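Local coordinates for protein polyguluronate lyase (PDB 1UAI) that probably cleaves the poly-alpha-L-guluronate blocks of alginate as a lyase of jelly-roll beta-sandwich fold, at residues R129-S134 and D141-K146; P43-N48 and S73-M78; K161-G166 and K170-G175. All blocks are in the same frame, centred on the assembly; numbering follows the deposited sequence.

Interaction 1: residues R129-S134 and D141-K146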
# COMPACT_ATOMS: atom_id res chain seq x y z
N ARG A 129 -7.67 1.76 4.89
CA ARG A 129 -7.71 3.21 4.70
C ARG A 129 -7.84 3.98 6.00
O ARG A 129 -8.78 3.79 6.76
CB ARG A 129 -8.90 3.54 3.78
CG ARG A 129 -9.11 5.01 3.50
CD ARG A 129 -10.41 5.24 2.73
NE ARG A 129 -10.61 6.66 2.42
CZ ARG A 129 -10.38 7.20 1.22
NH1 ARG A 129 -9.96 6.45 0.21
NH2 ARG A 129 -10.54 8.51 1.05
N LEU A 130 -6.88 4.87 6.25
CA LEU A 130 -6.92 5.70 7.45
C LEU A 130 -7.39 7.10 7.12
O LEU A 130 -6.94 7.72 6.15
CB LEU A 130 -5.53 5.79 8.09
CG LEU A 130 -5.43 6.67 9.35
CD1 LEU A 130 -6.26 6.06 10.47
CD2 LEU A 130 -3.98 6.81 9.78
N GLU A 131 -8.34 7.60 7.92
CA GLU A 131 -8.85 8.95 7.79
C GLU A 131 -8.77 9.53 9.20
O GLU A 131 -9.59 9.20 10.06
CB GLU A 131 -10.31 8.95 7.30
CG GLU A 131 -10.50 8.24 5.96
CD GLU A 131 -11.85 8.51 5.33
OE1 GLU A 131 -12.79 8.92 6.04
OE2 GLU A 131 -11.98 8.30 4.10
N GLY A 132 -7.76 10.37 9.45
CA GLY A 132 -7.59 10.94 10.77
C GLY A 132 -7.16 9.84 11.73
O GLY A 132 -6.06 9.31 11.62
N THR A 133 -8.03 9.50 12.68
CA THR A 133 -7.73 8.43 13.63
C THR A 133 -8.68 7.25 13.39
O THR A 133 -8.73 6.32 14.19
CB THR A 133 -7.87 8.89 15.10
OG1 THR A 133 -9.22 9.26 15.37
CG2 THR A 133 -6.96 10.07 15.37
N SER A 134 -9.43 7.31 12.29
CA SER A 134 -10.36 6.24 11.96
C SER A 134 -9.82 5.37 10.84
O SER A 134 -9.67 5.82 9.71
CB SER A 134 -11.72 6.82 11.57
OG SER A 134 -12.38 7.38 12.69
N ASP A 141 -16.12 1.17 -3.83
CA ASP A 141 -16.19 2.61 -3.64
C ASP A 141 -16.63 3.04 -2.24
O ASP A 141 -16.66 4.23 -1.94
CB ASP A 141 -17.12 3.25 -4.67
CG ASP A 141 -16.67 3.01 -6.09
OD1 ASP A 141 -15.47 3.18 -6.36
OD2 ASP A 141 -17.52 2.66 -6.93
N ASP A 142 -16.98 2.08 -1.39
CA ASP A 142 -17.40 2.42 -0.03
C ASP A 142 -16.18 2.54 0.87
O ASP A 142 -15.66 1.54 1.38
CB ASP A 142 -18.35 1.35 0.52
CG ASP A 142 -18.95 1.75 1.86
OD1 ASP A 142 -18.55 2.79 2.42
OD2 ASP A 142 -19.83 1.02 2.36
N THR A 143 -15.73 3.77 1.06
CA THR A 143 -14.55 4.06 1.88
C THR A 143 -14.76 3.79 3.37
O THR A 143 -13.78 3.75 4.12
CB THR A 143 -14.12 5.53 1.73
OG1 THR A 143 -15.19 6.39 2.15
CG2 THR A 143 -13.75 5.85 0.29
N HIS A 144 -16.01 3.62 3.79
CA HIS A 144 -16.32 3.39 5.20
C HIS A 144 -17.02 2.05 5.45
O HIS A 144 -17.75 1.90 6.42
CB HIS A 144 -17.21 4.52 5.73
CG HIS A 144 -16.54 5.86 5.75
ND1 HIS A 144 -17.24 7.03 5.98
CD2 HIS A 144 -15.25 6.22 5.59
CE1 HIS A 144 -16.40 8.05 5.95
NE2 HIS A 144 -15.19 7.59 5.72
N HIS A 145 -16.78 1.08 4.57
CA HIS A 145 -17.40 -0.24 4.69
C HIS A 145 -17.36 -0.80 6.12
O HIS A 145 -18.39 -1.22 6.65
CB HIS A 145 -16.71 -1.21 3.73
CG HIS A 145 -17.13 -2.63 3.91
ND1 HIS A 145 -18.39 -3.09 3.58
CD2 HIS A 145 -16.47 -3.70 4.40
CE1 HIS A 145 -18.48 -4.38 3.86
NE2 HIS A 145 -17.32 -4.77 4.36
N LYS A 146 -16.18 -0.80 6.73
CA LYS A 146 -16.04 -1.31 8.09
C LYS A 146 -15.02 -0.49 8.88
O LYS A 146 -13.86 -0.39 8.49
CB LYS A 146 -15.60 -2.78 8.07
CG LYS A 146 -15.13 -3.32 9.42
CD LYS A 146 -16.23 -3.34 10.47
CE LYS A 146 -15.70 -3.89 11.79
NZ LYS A 146 -16.75 -3.94 12.85
O HOH W 1 -14.12 8.85 2.65

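Interaction 2: residues P43-N48 and S73-M78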
# COMPACT_ATOMS: atom_id res chain seq x y z
N PRO A 43 13.02 11.02 0.29
CA PRO A 43 12.44 10.30 1.43
C PRO A 43 11.28 9.38 1.03
O PRO A 43 10.66 8.76 1.89
CB PRO A 43 11.95 11.43 2.31
CG PRO A 43 11.38 12.37 1.28
CD PRO A 43 12.44 12.37 0.18
N TRP A 44 11.00 9.29 -0.26
CA TRP A 44 9.86 8.52 -0.76
C TRP A 44 9.88 7.00 -0.60
O TRP A 44 8.84 6.39 -0.38
CB TRP A 44 9.64 8.84 -2.24
CG TRP A 44 9.96 10.26 -2.58
CD1 TRP A 44 10.92 10.69 -3.45
CD2 TRP A 44 9.36 11.44 -2.03
NE1 TRP A 44 10.96 12.06 -3.47
CE2 TRP A 44 10.01 12.55 -2.61
CE3 TRP A 44 8.34 11.66 -1.10
CZ2 TRP A 44 9.68 13.87 -2.29
CZ3 TRP A 44 8.00 12.97 -0.78
CH2 TRP A 44 8.67 14.06 -1.37
N PHE A 45 11.06 6.40 -0.72
CA PHE A 45 11.20 4.95 -0.63
C PHE A 45 12.60 4.68 -0.12
O PHE A 45 13.57 4.67 -0.88
CB PHE A 45 11.00 4.34 -2.02
CG PHE A 45 11.16 2.85 -2.07
CD1 PHE A 45 10.25 2.02 -1.43
CD2 PHE A 45 12.21 2.28 -2.78
CE1 PHE A 45 10.38 0.63 -1.49
CE2 PHE A 45 12.35 0.89 -2.84
CZ PHE A 45 11.43 0.07 -2.20
N GLN A 46 12.71 4.43 1.18
CA GLN A 46 14.01 4.22 1.81
C GLN A 46 13.86 3.41 3.08
O GLN A 46 12.75 3.21 3.58
CB GLN A 46 14.61 5.57 2.19
CG GLN A 46 13.75 6.31 3.23
CD GLN A 46 14.44 7.52 3.83
OE1 GLN A 46 14.48 8.59 3.23
NE2 GLN A 46 14.99 7.35 5.02
N VAL A 47 14.98 2.93 3.61
CA VAL A 47 14.95 2.23 4.88
C VAL A 47 14.73 3.37 5.88
O VAL A 47 15.26 4.47 5.68
CB VAL A 47 16.30 1.55 5.20
CG1 VAL A 47 16.28 0.98 6.62
CG2 VAL A 47 16.58 0.45 4.19
N ASN A 48 13.93 3.15 6.92
CA ASN A 48 13.72 4.22 7.87
C ASN A 48 14.99 4.49 8.68
O ASN A 48 15.92 3.67 8.68
CB ASN A 48 12.53 3.92 8.80
CG ASN A 48 12.68 2.61 9.56
OD1 ASN A 48 13.72 1.96 9.51
ND2 ASN A 48 11.63 2.23 10.28
N SER A 73 3.70 5.87 -3.20
CA SER A 73 5.02 5.25 -3.11
C SER A 73 4.49 3.92 -2.61
O SER A 73 4.20 3.77 -1.42
CB SER A 73 5.93 5.88 -2.06
OG SER A 73 7.17 5.20 -2.10
N GLU A 74 4.35 2.97 -3.51
CA GLU A 74 3.69 1.72 -3.15
C GLU A 74 4.18 0.52 -3.94
O GLU A 74 4.48 0.63 -5.13
CB GLU A 74 2.19 1.95 -3.38
CG GLU A 74 1.23 0.81 -3.08
CD GLU A 74 -0.21 1.18 -3.44
OE1 GLU A 74 -0.44 1.66 -4.57
OE2 GLU A 74 -1.12 0.98 -2.60
N LEU A 75 4.23 -0.63 -3.27
CA LEU A 75 4.65 -1.88 -3.90
C LEU A 75 3.47 -2.52 -4.62
O LEU A 75 2.33 -2.47 -4.14
CB LEU A 75 5.19 -2.84 -2.85
CG LEU A 75 6.39 -2.36 -2.03
CD1 LEU A 75 6.67 -3.35 -0.90
CD2 LEU A 75 7.61 -2.21 -2.93
N ARG A 76 3.76 -3.12 -5.77
CA ARG A 76 2.76 -3.79 -6.60
C ARG A 76 3.23 -5.24 -6.76
O ARG A 76 4.35 -5.50 -7.18
CB ARG A 76 2.70 -3.09 -7.96
CG ARG A 76 1.51 -3.44 -8.83
CD ARG A 76 1.65 -4.77 -9.56
NE ARG A 76 0.69 -4.84 -10.66
CZ ARG A 76 0.05 -5.93 -11.04
NH1 ARG A 76 -0.80 -5.87 -12.05
NH2 ARG A 76 0.26 -7.09 -10.42
N GLU A 77 2.35 -6.18 -6.42
CA GLU A 77 2.70 -7.60 -6.47
C GLU A 77 3.12 -8.12 -7.84
O GLU A 77 2.43 -7.92 -8.84
CB GLU A 77 1.53 -8.45 -5.95
CG GLU A 77 1.91 -9.91 -5.70
CD GLU A 77 0.71 -10.82 -5.53
OE1 GLU A 77 -0.43 -10.32 -5.51
OE2 GLU A 77 0.92 -12.05 -5.43
N MET A 78 4.25 -8.81 -7.86
CA MET A 78 4.77 -9.41 -9.08
C MET A 78 4.93 -10.90 -8.81
O MET A 78 4.58 -11.38 -7.73
CB MET A 78 6.13 -8.80 -9.44
CG MET A 78 6.11 -7.29 -9.63
SD MET A 78 5.17 -6.74 -11.08
CE MET A 78 6.38 -7.00 -12.39

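Interaction 3: residues K161-G166 and K170-G175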
# COMPACT_ATOMS: atom_id res chain seq x y z
N LYS A 161 -4.12 -8.61 7.55
CA LYS A 161 -4.07 -9.81 6.74
C LYS A 161 -5.28 -9.94 5.83
O LYS A 161 -6.41 -9.67 6.24
CB LYS A 161 -3.98 -11.07 7.61
CG LYS A 161 -3.90 -12.37 6.80
CD LYS A 161 -3.62 -13.59 7.66
CE LYS A 161 -4.78 -13.93 8.58
NZ LYS A 161 -4.53 -15.20 9.33
N PHE A 162 -5.02 -10.32 4.58
CA PHE A 162 -6.06 -10.57 3.60
C PHE A 162 -5.95 -12.06 3.28
O PHE A 162 -4.84 -12.55 3.03
CB PHE A 162 -5.80 -9.85 2.27
CG PHE A 162 -5.99 -8.37 2.30
CD1 PHE A 162 -7.26 -7.81 2.46
CD2 PHE A 162 -4.92 -7.52 2.05
CE1 PHE A 162 -7.45 -6.43 2.36
CE2 PHE A 162 -5.09 -6.14 1.95
CZ PHE A 162 -6.36 -5.60 2.11
N VAL A 163 -7.07 -12.77 3.28
CA VAL A 163 -7.08 -14.18 2.90
C VAL A 163 -8.21 -14.30 1.90
O VAL A 163 -9.37 -14.05 2.23
CB VAL A 163 -7.34 -15.13 4.08
CG1 VAL A 163 -7.38 -16.57 3.58
CG2 VAL A 163 -6.26 -14.99 5.13
N VAL A 164 -7.88 -14.65 0.66
CA VAL A 164 -8.87 -14.79 -0.39
C VAL A 164 -8.99 -16.25 -0.82
O VAL A 164 -7.99 -16.88 -1.18
CB VAL A 164 -8.52 -13.94 -1.63
CG1 VAL A 164 -9.68 -13.96 -2.61
CG2 VAL A 164 -8.19 -12.52 -1.21
N SER A 165 -10.21 -16.77 -0.78
CA SER A 165 -10.47 -18.15 -1.19
C SER A 165 -11.98 -18.36 -1.27
O SER A 165 -12.74 -17.70 -0.57
CB SER A 165 -9.86 -19.13 -0.19
OG SER A 165 -10.46 -19.01 1.09
N GLY A 166 -12.39 -19.27 -2.14
CA GLY A 166 -13.81 -19.58 -2.29
C GLY A 166 -14.72 -18.41 -2.58
O GLY A 166 -15.88 -18.40 -2.16
N LYS A 170 -11.41 -12.46 3.42
CA LYS A 170 -11.46 -12.30 4.87
C LYS A 170 -10.36 -11.29 5.21
O LYS A 170 -9.21 -11.48 4.81
CB LYS A 170 -11.16 -13.63 5.56
CG LYS A 170 -12.16 -14.73 5.28
CD LYS A 170 -13.47 -14.49 6.00
CE LYS A 170 -14.39 -15.69 5.89
NZ LYS A 170 -15.61 -15.52 6.73
N VAL A 171 -10.72 -10.23 5.93
CA VAL A 171 -9.75 -9.20 6.29
C VAL A 171 -9.59 -9.14 7.80
O VAL A 171 -10.57 -9.00 8.54
CB VAL A 171 -10.20 -7.82 5.76
CG1 VAL A 171 -9.06 -6.82 5.89
CG2 VAL A 171 -10.65 -7.94 4.31
N TYR A 172 -8.34 -9.24 8.26
CA TYR A 172 -8.02 -9.25 9.68
C TYR A 172 -7.17 -8.06 10.12
O TYR A 172 -6.37 -7.53 9.35
CB TYR A 172 -7.24 -10.52 10.03
CG TYR A 172 -7.95 -11.81 9.67
CD1 TYR A 172 -8.66 -12.53 10.63
CD2 TYR A 172 -7.93 -12.30 8.37
CE1 TYR A 172 -9.32 -13.71 10.31
CE2 TYR A 172 -8.58 -13.48 8.03
CZ TYR A 172 -9.28 -14.17 9.00
OH TYR A 172 -9.94 -15.33 8.68
N TYR A 173 -7.34 -7.67 11.38
CA TYR A 173 -6.60 -6.59 12.01
C TYR A 173 -6.16 -7.15 13.36
O TYR A 173 -7.00 -7.50 14.20
CB TYR A 173 -7.50 -5.37 12.20
CG TYR A 173 -6.89 -4.25 13.03
CD1 TYR A 173 -5.97 -3.36 12.49
CD2 TYR A 173 -7.29 -4.07 14.35
CE1 TYR A 173 -5.46 -2.30 13.25
CE2 TYR A 173 -6.80 -3.02 15.12
CZ TYR A 173 -5.89 -2.13 14.56
OH TYR A 173 -5.43 -1.07 15.30
N ASN A 174 -4.85 -7.25 13.55
CA ASN A 174 -4.28 -7.81 14.77
C ASN A 174 -4.92 -9.15 15.14
O ASN A 174 -5.24 -9.41 16.31
CB ASN A 174 -4.38 -6.81 15.93
CG ASN A 174 -3.43 -5.65 15.76
OD1 ASN A 174 -2.41 -5.77 15.07
ND2 ASN A 174 -3.73 -4.53 16.40
N GLY A 175 -5.09 -10.00 14.13
CA GLY A 175 -5.65 -11.32 14.34
C GLY A 175 -7.15 -11.46 14.41
O GLY A 175 -7.67 -12.58 14.42

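Interaction 1: residues R129-S134 and D141-K146
T143 lays its methyl group over one face of the R129 guanidinium, CG2 sitting above its centre at 3.7 Å from R129 CZ. The arginine chain is extended from CG to NE, which carries its flat end along to this threonine. With OG1 of T143 turned between its backbone N and carbonyl carbon (chi1 60°), CG2 is left for the arginine and the hydroxyl lies beside a water, OG1 2.7 Å from it. That water donates to E131 OE2, 2.6 Å away, and OE2 also takes R129 NE in a salt bridge of 2.7 Å; the N-H reaches OE2 on its anti side, and OE2 lies near the guanidinium plane. In the jelly roll, a type II' turn from E131 to S134 joins antiparallel strands 124-131 and 134-139, and a type I turn from D142 to H145 carries the chain round a corner into strand 144-149. E131 OE1 accepts from H144 NE2 at 2.8 Å. This oxygen lies close to the imidazole plane, whereas the N-H meets it from above the carboxylate plane, the two planes being 76° apart. Y136 stacks on the H144 ring, and T143 O, buried here, has no partner in the model.

Interaction 2: residues P43-N48 and S73-M78
W44 meets S73 through its backbone: the serine hydroxyl donates to the tryptophan carbonyl, with S73 OG 2.7 Å from W44 O. The hydroxyl approaches from above the carbonyl plane, about 50° out of it, instead of along a lone pair. S73 reaches this acceptor because its OG stands anti to the backbone N (chi1 -179°), extended toward the opposing chain. The indole of W44 leads away from S73; P43 CD lies over one of its faces, and I22 packs against the side chain. W44 and F45 form the bulged pair of a classic beta bulge; separately, the W44 backbone bonds to R57 of strand 54-59. F45, next in sequence, turns its side chain toward segment 73-78 of strand 72-79. Its CB passes 3.9 Å from S73 OG, so the serine is flanked by hydrocarbon as well as by its acceptor. Farther out, CE1 of the F45 ring touches L75 CD2 at 4.2 Å in a loose apolar contact. The leucine has CG beside its backbone N (chi1 -59°), which carries CD2 outward to the phenyl ring. F45, L75, F56, L216 and L219 form an apolar cluster, with S73 at its border. E74 points the other way, to salt bridges with R72 and K191. F45 opens strand 45-47, an outermost strand of the seven-stranded sheet within this chain, whereas 73-78 belongs to the ten-stranded one: the contact is face-to-face packing of the two sheets of a jelly-roll beta-sandwich.

Interaction 3: residues K161-G166 and K170-G175
K161 O is held by two groups of the opposing strand: Y172 N donates to it at 2.8 Å in a nearly straight bond, and V171 CA adds a C-H...O contact to the same K161 O at 3.4 Å. K161 N returns a longer bond to Y172 O, and V163 and K170 close a second hydrogen-bonded pair, with K170 N 2.8 Å from V163 O. Between these pairs, F162 and V171 form a non-hydrogen-bonded pair, completing the antiparallel register of the hairpin 158-165/168-173. On one face of the sheet K161 runs alongside Y172. Its chain bends at chi3 (68°), bringing CE over the phenol ring, 3.6 Å from Y172 CD2, and setting NZ above the ring centroid at 4.7 Å, only 13° off the normal, a cation-pi contact. V163 CG2 meets the ring obliquely, 4.0 Å from Y172 CE2. K170, on this face too, sends its amine away to T180. On the other face V171 CG2 lies at the edge of the F162 ring, 3.9 Å from F162 CD1; F128 of the other sheet meets that ring edge-to-face. The hairpin is thus two-sided: buried hydrocarbon packs into the sandwich, while on the partly exposed face the aromatic ring receives the CE methylene of K161 and would probably stabilise its positive charge.

Overall arrangement
Along the chain the contacts come in series, interaction 2 first, then interaction 1, then interaction 3. Interaction 2 spans the two sheets: its strand 72-79 shares the ten-stranded sheet with strands 124-131 and 144-149 of interaction 1, and its strand 45-47 shares the seven-stranded sheet with the hairpin of interaction 3. Its centre is about 22 Å from the centre of each of the others, across the middle of the chain. Interactions 1 and 3 lie about 17 Å apart between centres, and strand 144-149 is followed in the chain by 158-165, after an intervening loop. The three therefore sample one sandwich: a join between sheets, a turn region of one sheet and a hairpin of the other.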